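Local coordinates for NDP-N-acetyl-D-galactosaminuronic acid dehydrogenase (Methanosarcina mazei Go1, PDB 3G79), which probably oxidises UDP-N-acetyl-mannosamine to the corresponding uronic acid, reducing two molecules of NAD(+) to NADH, at residues I21-M26 with E44-F49; V105-Q110 with V143-T148; S428-D433 with D456-K461. All coordinates share one frame; numbering follows the deposited sequence.

Contact 1: residues I21-M26 with E44-F49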
loop_
_atom_site.group_PDB
_atom_site.type_symbol
_atom_site.label_atom_id
_atom_site.label_comp_id
_atom_site.label_asym_id
_atom_site.label_seq_id
_atom_site.Cartn_x
_atom_site.Cartn_y
_atom_site.Cartn_z
ATOM N N ILE A 21 -33.177 -17.938 -15.861
ATOM C CA ILE A 21 -32.056 -17.032 -15.983
ATOM C C ILE A 21 -31.614 -17.015 -17.438
ATOM O O ILE A 21 -31.742 -17.991 -18.123
ATOM C CB ILE A 21 -30.896 -17.518 -15.059
ATOM C CG1 ILE A 21 -31.346 -17.406 -13.599
ATOM C CG2 ILE A 21 -29.601 -16.737 -15.302
ATOM C CD1 ILE A 21 -30.354 -18.000 -12.606
ATOM N N GLY A 22 -31.079 -15.908 -17.903
ATOM C CA GLY A 22 -30.603 -15.841 -19.276
ATOM C C GLY A 22 -29.197 -15.310 -19.220
ATOM O O GLY A 22 -28.888 -14.478 -18.366
ATOM N N VAL A 23 -28.319 -15.838 -20.068
ATOM C CA VAL A 23 -27.006 -15.189 -20.244
ATOM C C VAL A 23 -26.792 -14.770 -21.689
ATOM O O VAL A 23 -27.058 -15.553 -22.616
ATOM C CB VAL A 23 -25.876 -16.064 -19.745
ATOM C CG1 VAL A 23 -24.574 -15.373 -19.919
ATOM C CG2 VAL A 23 -26.093 -16.380 -18.263
ATOM N N LEU A 24 -26.390 -13.522 -21.873
ATOM C CA LEU A 24 -26.038 -13.017 -23.190
ATOM C C LEU A 24 -24.534 -12.922 -23.268
ATOM O O LEU A 24 -23.900 -12.303 -22.385
ATOM C CB LEU A 24 -26.608 -11.620 -23.423
ATOM C CG LEU A 24 -28.008 -11.402 -23.972
ATOM C CD1 LEU A 24 -28.995 -11.445 -22.867
ATOM C CD2 LEU A 24 -28.060 -10.064 -24.649
ATOM N N GLY A 25 -23.959 -13.502 -24.325
ATOM C CA GLY A 25 -22.497 -13.465 -24.489
ATOM C C GLY A 25 -21.902 -14.853 -24.320
ATOM O O GLY A 25 -21.342 -15.205 -23.241
ATOM N N MET A 26 -22.018 -15.656 -25.381
ATOM C CA MET A 26 -21.483 -17.002 -25.312
ATOM C C MET A 26 -19.946 -17.046 -25.546
ATOM O O MET A 26 -19.454 -17.650 -26.497
ATOM C CB MET A 26 -22.293 -17.956 -26.190
ATOM C CG MET A 26 -23.731 -18.197 -25.679
ATOM S SD MET A 26 -23.925 -18.778 -23.948
ATOM C CE MET A 26 -24.409 -20.379 -24.241
ATOM N N GLU A 44 -33.950 -23.398 -12.523
ATOM C CA GLU A 44 -34.633 -24.429 -13.329
ATOM C C GLU A 44 -34.031 -24.583 -14.720
ATOM O O GLU A 44 -33.840 -25.701 -15.205
ATOM C CB GLU A 44 -36.151 -24.173 -13.455
ATOM C CG GLU A 44 -36.992 -24.549 -12.223
ATOM C CD GLU A 44 -38.458 -24.045 -12.272
ATOM O OE1 GLU A 44 -39.176 -24.255 -11.265
ATOM O OE2 GLU A 44 -38.893 -23.450 -13.296
ATOM N N LYS A 45 -33.758 -23.452 -15.362
ATOM C CA LYS A 45 -33.426 -23.426 -16.774
ATOM C C LYS A 45 -32.793 -22.106 -17.109
ATOM O O LYS A 45 -33.327 -21.035 -16.772
ATOM C CB LYS A 45 -34.663 -23.647 -17.668
ATOM C CG LYS A 45 -34.362 -23.450 -19.173
ATOM C CD LYS A 45 -35.358 -24.176 -20.101
ATOM C CE LYS A 45 -34.823 -25.522 -20.599
ATOM N NZ LYS A 45 -33.608 -25.315 -21.435
ATOM N N VAL A 46 -31.645 -22.204 -17.770
ATOM C CA VAL A 46 -30.886 -21.061 -18.227
ATOM C C VAL A 46 -30.895 -21.053 -19.748
ATOM O O VAL A 46 -30.775 -22.093 -20.383
ATOM C CB VAL A 46 -29.432 -21.130 -17.692
ATOM C CG1 VAL A 46 -28.542 -20.011 -18.277
ATOM C CG2 VAL A 46 -29.417 -21.161 -16.120
ATOM N N LEU A 47 -31.042 -19.870 -20.320
ATOM C CA LEU A 47 -30.916 -19.669 -21.741
ATOM C C LEU A 47 -29.649 -18.910 -21.975
ATOM O O LEU A 47 -29.366 -17.935 -21.269
ATOM C CB LEU A 47 -32.093 -18.847 -22.259
ATOM C CG LEU A 47 -33.505 -19.446 -22.135
ATOM C CD1 LEU A 47 -34.527 -18.430 -22.542
ATOM C CD2 LEU A 47 -33.707 -20.723 -22.955
ATOM N N GLY A 48 -28.863 -19.367 -22.943
ATOM C CA GLY A 48 -27.720 -18.624 -23.436
ATOM C C GLY A 48 -28.040 -18.062 -24.824
ATOM O O GLY A 48 -28.553 -18.774 -25.731
ATOM N N PHE A 49 -27.704 -16.795 -25.002
ATOM C CA PHE A 49 -28.105 -16.079 -26.174
ATOM C C PHE A 49 -26.948 -15.867 -27.141
ATOM O O PHE A 49 -25.913 -15.265 -26.783
ATOM C CB PHE A 49 -28.828 -14.789 -25.768
ATOM C CG PHE A 49 -30.170 -15.064 -25.153
ATOM C CD1 PHE A 49 -31.277 -15.308 -25.965
ATOM C CD2 PHE A 49 -30.306 -15.162 -23.757
ATOM C CE1 PHE A 49 -32.492 -15.620 -25.418
ATOM C CE2 PHE A 49 -31.519 -15.481 -23.202
ATOM C CZ PHE A 49 -32.608 -15.722 -24.016
#
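Lys45 opens the pairing of two parallel strands by offering its carbonyl O to Ile21 N at 3.2 Å. Val46 comes next, opposite Ile21; its CG2 rests 4.1 Å from Ile21 CB, and both side chains lie on the sheet face covered by Phe37 of helix 30-39. Leu47 is gripped twice: its N donates to Ile21 O, and its O accepts from Val23 N at 2.6 Å. Gly48 pairs with Val23 and presents its bare CA to Met26, whose SD sits 3.8 Å from Gly48 CA because the thioether chain folds back over the strand, bent at chi2 (-55°) and again at chi3. Phe49 N donates to Val23 O. With its CG beside the backbone N (chi1 -70°), the Phe49 ring swings back along the strand and turns its edge to Gly22, CE2 lying 4.0 Å from Gly22 CA, while Phe49 CB packs 3.9 Å from Leu24 CG. Gly25 then leaves the strand, consistent with the start of the glycine-rich turn of a Rossmann fold. Four backbone hydrogen bonds and apolar packing on both faces imply a largely apolar, buried strand pair, with Lys45 as the charged residue at its start and the probable dinucleotide-binding turn following directly.

Contact 2: residues V105-Q110 with V143-T148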
loop_
_atom_site.group_PDB
_atom_site.type_symbol
_atom_site.label_atom_id
_atom_site.label_comp_id
_atom_site.label_asym_id
_atom_site.label_seq_id
_atom_site.Cartn_x
_atom_site.Cartn_y
_atom_site.Cartn_z
ATOM N N VAL A 105 -31.645 -11.717 -16.385
ATOM C CA VAL A 105 -30.751 -11.806 -17.514
ATOM C C VAL A 105 -29.456 -11.132 -17.151
ATOM O O VAL A 105 -29.453 -10.041 -16.607
ATOM C CB VAL A 105 -31.286 -11.102 -18.749
ATOM C CG1 VAL A 105 -30.402 -11.374 -19.927
ATOM C CG2 VAL A 105 -32.656 -11.580 -19.041
ATOM N N THR A 106 -28.372 -11.782 -17.548
ATOM C CA THR A 106 -27.002 -11.347 -17.345
ATOM C C THR A 106 -26.311 -11.005 -18.706
ATOM O O THR A 106 -26.469 -11.742 -19.702
ATOM C CB THR A 106 -26.302 -12.462 -16.566
ATOM O OG1 THR A 106 -26.006 -12.010 -15.250
ATOM C CG2 THR A 106 -25.087 -12.951 -17.258
ATOM N N LEU A 107 -25.592 -9.877 -18.741
ATOM C CA LEU A 107 -24.751 -9.488 -19.887
ATOM C C LEU A 107 -23.316 -9.702 -19.580
ATOM O O LEU A 107 -22.704 -8.924 -18.844
ATOM C CB LEU A 107 -24.906 -8.011 -20.260
ATOM C CG LEU A 107 -26.350 -7.791 -20.681
ATOM C CD1 LEU A 107 -27.029 -6.916 -19.650
ATOM C CD2 LEU A 107 -26.358 -7.194 -22.051
ATOM N N ALA A 108 -22.790 -10.744 -20.202
ATOM C CA ALA A 108 -21.444 -11.235 -19.990
ATOM C C ALA A 108 -20.713 -11.173 -21.312
ATOM O O ALA A 108 -20.152 -12.142 -21.777
ATOM C CB ALA A 108 -21.509 -12.703 -19.448
ATOM N N ILE A 109 -20.723 -10.012 -21.928
ATOM C CA ILE A 109 -20.290 -9.924 -23.295
ATOM C C ILE A 109 -18.863 -9.422 -23.286
ATOM O O ILE A 109 -18.578 -8.405 -22.624
ATOM C CB ILE A 109 -21.250 -9.030 -24.080
ATOM C CG1 ILE A 109 -22.513 -9.818 -24.440
ATOM C CG2 ILE A 109 -20.563 -8.441 -25.327
ATOM C CD1 ILE A 109 -23.666 -8.992 -24.956
ATOM N N GLN A 110 -17.960 -10.144 -23.966
ATOM C CA GLN A 110 -16.570 -9.711 -24.078
ATOM C C GLN A 110 -16.552 -8.217 -24.391
ATOM O O GLN A 110 -17.284 -7.733 -25.256
ATOM C CB GLN A 110 -15.777 -10.541 -25.116
ATOM C CG GLN A 110 -15.170 -11.888 -24.547
ATOM C CD GLN A 110 -14.818 -12.977 -25.625
ATOM O OE1 GLN A 110 -14.757 -14.188 -25.320
ATOM N NE2 GLN A 110 -14.597 -12.539 -26.878
ATOM N N VAL A 143 -31.792 -7.349 -14.387
ATOM C CA VAL A 143 -30.743 -7.278 -15.380
ATOM C C VAL A 143 -29.433 -7.069 -14.665
ATOM O O VAL A 143 -29.326 -6.232 -13.746
ATOM C CB VAL A 143 -31.017 -6.103 -16.386
ATOM C CG1 VAL A 143 -29.968 -6.030 -17.439
ATOM C CG2 VAL A 143 -32.380 -6.266 -17.057
ATOM N N VAL A 144 -28.429 -7.831 -15.059
ATOM C CA VAL A 144 -27.102 -7.676 -14.479
ATOM C C VAL A 144 -25.997 -7.455 -15.517
ATOM O O VAL A 144 -25.785 -8.277 -16.405
ATOM C CB VAL A 144 -26.669 -8.894 -13.607
ATOM C CG1 VAL A 144 -25.425 -8.531 -12.783
ATOM C CG2 VAL A 144 -27.764 -9.285 -12.666
ATOM N N LEU A 145 -25.266 -6.354 -15.356
ATOM C CA LEU A 145 -24.022 -6.180 -16.080
ATOM C C LEU A 145 -22.892 -6.976 -15.426
ATOM O O LEU A 145 -22.440 -6.634 -14.309
ATOM C CB LEU A 145 -23.643 -4.706 -16.171
ATOM C CG LEU A 145 -24.571 -3.710 -16.896
ATOM C CD1 LEU A 145 -23.803 -2.521 -17.449
ATOM C CD2 LEU A 145 -25.265 -4.376 -18.031
ATOM N N GLU A 146 -22.440 -8.013 -16.146
ATOM C CA GLU A 146 -21.260 -8.786 -15.767
ATOM C C GLU A 146 -19.975 -8.348 -16.495
ATOM O O GLU A 146 -18.892 -8.570 -15.975
ATOM C CB GLU A 146 -21.482 -10.301 -15.949
ATOM C CG GLU A 146 -22.434 -10.933 -14.952
ATOM C CD GLU A 146 -22.639 -12.444 -15.173
ATOM O OE1 GLU A 146 -22.586 -12.907 -16.341
ATOM O OE2 GLU A 146 -22.859 -13.167 -14.181
ATOM N N SER A 147 -20.087 -7.730 -17.676
ATOM C CA SER A 147 -18.909 -7.221 -18.434
ATOM C C SER A 147 -18.192 -6.100 -17.653
ATOM O O SER A 147 -18.812 -5.307 -16.957
ATOM C CB SER A 147 -19.305 -6.687 -19.818
ATOM O OG SER A 147 -20.161 -7.579 -20.545
ATOM N N THR A 148 -16.870 -6.041 -17.774
ATOM C CA THR A 148 -16.067 -4.993 -17.138
ATOM C C THR A 148 -16.455 -3.619 -17.706
ATOM O O THR A 148 -16.342 -3.394 -18.896
ATOM C CB THR A 148 -14.559 -5.304 -17.363
ATOM O OG1 THR A 148 -14.207 -6.523 -16.683
ATOM C CG2 THR A 148 -13.671 -4.142 -16.898
#
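Leu107, which gives up the most surface here, reaches over strand 143-145 with one methyl: its CD1 lies 3.5 Å from Leu145 CD2 and 3.8 Å from Val143 CG1, the two leucines side by side and pointing the same way. Its backbone also pairs, Leu107 N donating to Val144 O at 2.8 Å. Leu107 O takes two donors where the strands end, Glu146 N tilted out of the carbonyl plane and Ser147 N within it. Glu146 sends an extended chain across Thr106 at about a right angle, its CG 3.7 Å from Thr106 OG1. The carboxylate is anchored beyond the pair, OE2 forming a salt bridge with Arg197 and a hydrogen bond with Tyr214. Ser147 ties the loops together: with OG beside its own backbone N (chi1 -48°), the hydroxyl donates to Ile109 O at 2.7 Å. The pair belongs to a parallel beta-alpha-beta unit of the Rossmann-type domain. Helix 124-136 packs on the Leu107 and Val143 face through Ile130 and Val133, and helix 204-214 meets Val144 on the other; strands 20-24 and 175-178 continue the sheet on either side.

Contact 3: residues S428-D433 with D456-K461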
loop_
_atom_site.group_PDB
_atom_site.type_symbol
_atom_site.label_atom_id
_atom_site.label_comp_id
_atom_site.label_asym_id
_atom_site.label_seq_id
_atom_site.Cartn_x
_atom_site.Cartn_y
_atom_site.Cartn_z
ATOM N N SER A 428 17.314 -15.274 -16.087
ATOM C CA SER A 428 17.850 -15.598 -14.755
ATOM C C SER A 428 18.963 -16.641 -14.857
ATOM O O SER A 428 19.812 -16.749 -13.960
ATOM C CB SER A 428 16.733 -16.085 -13.815
ATOM O OG SER A 428 16.912 -15.561 -12.495
ATOM N N SER A 429 18.953 -17.398 -15.959
ATOM C CA SER A 429 19.992 -18.373 -16.232
ATOM C C SER A 429 21.146 -17.778 -17.037
ATOM O O SER A 429 22.202 -18.397 -17.131
ATOM C CB SER A 429 19.417 -19.623 -16.903
ATOM O OG SER A 429 18.906 -19.314 -18.179
ATOM N N LEU A 430 20.980 -16.570 -17.582
ATOM C CA LEU A 430 22.073 -15.910 -18.317
ATOM C C LEU A 430 23.364 -15.855 -17.494
ATOM O O LEU A 430 23.409 -15.256 -16.404
ATOM C CB LEU A 430 21.668 -14.499 -18.791
ATOM C CG LEU A 430 22.668 -13.676 -19.626
ATOM C CD1 LEU A 430 22.791 -14.174 -21.059
ATOM C CD2 LEU A 430 22.306 -12.220 -19.639
ATOM N N LYS A 431 24.412 -16.471 -18.031
ATOM C CA LYS A 431 25.711 -16.545 -17.349
ATOM C C LYS A 431 26.697 -15.521 -17.926
ATOM O O LYS A 431 26.745 -15.315 -19.152
ATOM C CB LYS A 431 26.285 -17.986 -17.382
ATOM C CG LYS A 431 25.675 -18.903 -18.457
ATOM C CD LYS A 431 26.643 -20.014 -18.930
ATOM C CE LYS A 431 26.146 -20.673 -20.248
ATOM N NZ LYS A 431 27.251 -21.190 -21.142
ATOM N N ALA A 432 27.468 -14.878 -17.043
ATOM C CA ALA A 432 28.341 -13.780 -17.448
ATOM C C ALA A 432 29.286 -14.115 -18.627
ATOM O O ALA A 432 29.342 -13.370 -19.601
ATOM C CB ALA A 432 29.137 -13.228 -16.235
ATOM N N ASP A 433 30.017 -15.224 -18.525
ATOM C CA ASP A 433 30.967 -15.671 -19.549
ATOM C C ASP A 433 30.399 -15.580 -20.949
ATOM O O ASP A 433 31.030 -15.049 -21.872
ATOM C CB ASP A 433 31.297 -17.154 -19.352
ATOM C CG ASP A 433 32.253 -17.403 -18.244
ATOM O OD1 ASP A 433 32.981 -16.469 -17.868
ATOM O OD2 ASP A 433 32.262 -18.559 -17.748
ATOM N N ASP A 456 27.703 -9.341 -8.921
ATOM C CA ASP A 456 29.127 -9.616 -8.743
ATOM C C ASP A 456 29.693 -10.557 -9.784
ATOM O O ASP A 456 30.822 -10.373 -10.245
ATOM C CB ASP A 456 29.452 -10.049 -7.320
ATOM C CG ASP A 456 29.173 -8.934 -6.297
ATOM O OD1 ASP A 456 29.086 -7.757 -6.692
ATOM O OD2 ASP A 456 29.032 -9.232 -5.098
ATOM N N GLU A 457 28.882 -11.532 -10.192
ATOM C CA GLU A 457 29.217 -12.422 -11.290
ATOM C C GLU A 457 29.639 -11.626 -12.546
ATOM O O GLU A 457 30.674 -11.909 -13.154
ATOM C CB GLU A 457 28.038 -13.336 -11.588
ATOM C CG GLU A 457 28.330 -14.458 -12.591
ATOM C CD GLU A 457 27.066 -15.186 -13.033
ATOM O OE1 GLU A 457 27.063 -15.758 -14.159
ATOM O OE2 GLU A 457 26.071 -15.182 -12.258
ATOM N N PHE A 458 28.850 -10.619 -12.889
ATOM C CA PHE A 458 29.038 -9.860 -14.108
ATOM C C PHE A 458 30.086 -8.765 -13.990
ATOM O O PHE A 458 30.852 -8.540 -14.944
ATOM C CB PHE A 458 27.700 -9.287 -14.588
ATOM C CG PHE A 458 26.785 -10.324 -15.211
ATOM C CD1 PHE A 458 26.519 -10.306 -16.579
ATOM C CD2 PHE A 458 26.197 -11.320 -14.430
ATOM C CE1 PHE A 458 25.677 -11.236 -17.153
ATOM C CE2 PHE A 458 25.340 -12.264 -14.998
ATOM C CZ PHE A 458 25.090 -12.232 -16.358
ATOM N N ILE A 459 30.122 -8.095 -12.837
ATOM C CA ILE A 459 31.159 -7.111 -12.546
ATOM C C ILE A 459 32.563 -7.766 -12.579
ATOM O O ILE A 459 33.497 -7.246 -13.197
ATOM C CB ILE A 459 30.894 -6.433 -11.181
ATOM C CG1 ILE A 459 29.664 -5.519 -11.229
ATOM C CG2 ILE A 459 32.062 -5.658 -10.734
ATOM C CD1 ILE A 459 29.226 -5.018 -9.845
ATOM N N GLY A 460 32.695 -8.926 -11.942
ATOM C CA GLY A 460 33.996 -9.612 -11.858
ATOM C C GLY A 460 34.536 -10.081 -13.195
ATOM O O GLY A 460 35.694 -10.478 -13.313
ATOM N N LYS A 461 33.671 -10.023 -14.199
ATOM C CA LYS A 461 33.917 -10.574 -15.522
ATOM C C LYS A 461 34.060 -9.420 -16.529
ATOM O O LYS A 461 33.952 -9.629 -17.749
ATOM C CB LYS A 461 32.742 -11.493 -15.884
ATOM C CG LYS A 461 32.875 -12.311 -17.149
ATOM C CD LYS A 461 33.666 -13.619 -16.954
ATOM C CE LYS A 461 34.194 -14.121 -18.324
ATOM N NZ LYS A 461 35.055 -15.372 -18.291
#
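Ala432 sits squarely on the Phe458 ring, its CB 3.8 Å from the ring centroid and only 7° off the normal, a CH-pi contact over the middle of one face. The same ring receives Leu430 O at its edge, in plane, 3.5 Å from CZ, so backbone before the helix borders the ring while its first turn covers it. Beside the ring, Glu457 OE1 accepts a hydrogen bond from Ala432 N at 3.0 Å; the bond is nearly straight (170°), though the donor lies above the carboxylate plane. Glu457 gets there by a fully outstretched chain, CG anti to the backbone N, running from helix 455-459 to the start of helix 432-439. Lys431 holds the N-cap position, and the carboxylate therefore meets an amide of the first turn, where the helix dipole would probably favour its negative charge. Both helices belong to the C-terminal Rossmann-like domain of the UDP-glucose/GDP-mannose dehydrogenase family, following strands 417-420 and 445-448 of its parallel sheet. On the other flank of Ala432, the aliphatic part of Lys461 packs with CG 4.0 Å from Ala432 CB, bending at chi2 (83°) before NZ reaches the Asp433 carboxylate in a salt bridge whose exact geometry is doubtful. Further out, Phe463 stacks edge-to-face with Phe458, and Ile453 also touches the Phe458 side chain. Glu454 OE1 accepts from Glu457 N near the start of its helix, and Lys436 NZ, one turn along helix 432-439, donates to Lys461 O.

Overall arrangement
Contacts 1 and 2 are neighbours in the mixed sheet of the NAD-binding domain, their centres 11 Å apart. Strands 20-24 and 104-107 join them directly, through probable backbone hydrogen bonds from Leu24 N to Thr106 O and from Thr106 N to Gly22 O, so the four segments form consecutive strands in the order 45-49, 20-24, 104-107, 142-145. Contact 3 comes last along the chain, in the C-terminal domain on the opposite side of the chain's centre, about 57 Å from contact 1 and 51 Å from contact 2, centre to centre. The three thus sample both ends of an elongated subunit, one probably holding the dinucleotide and the other, as in the family, probably the UDP part of the substrate.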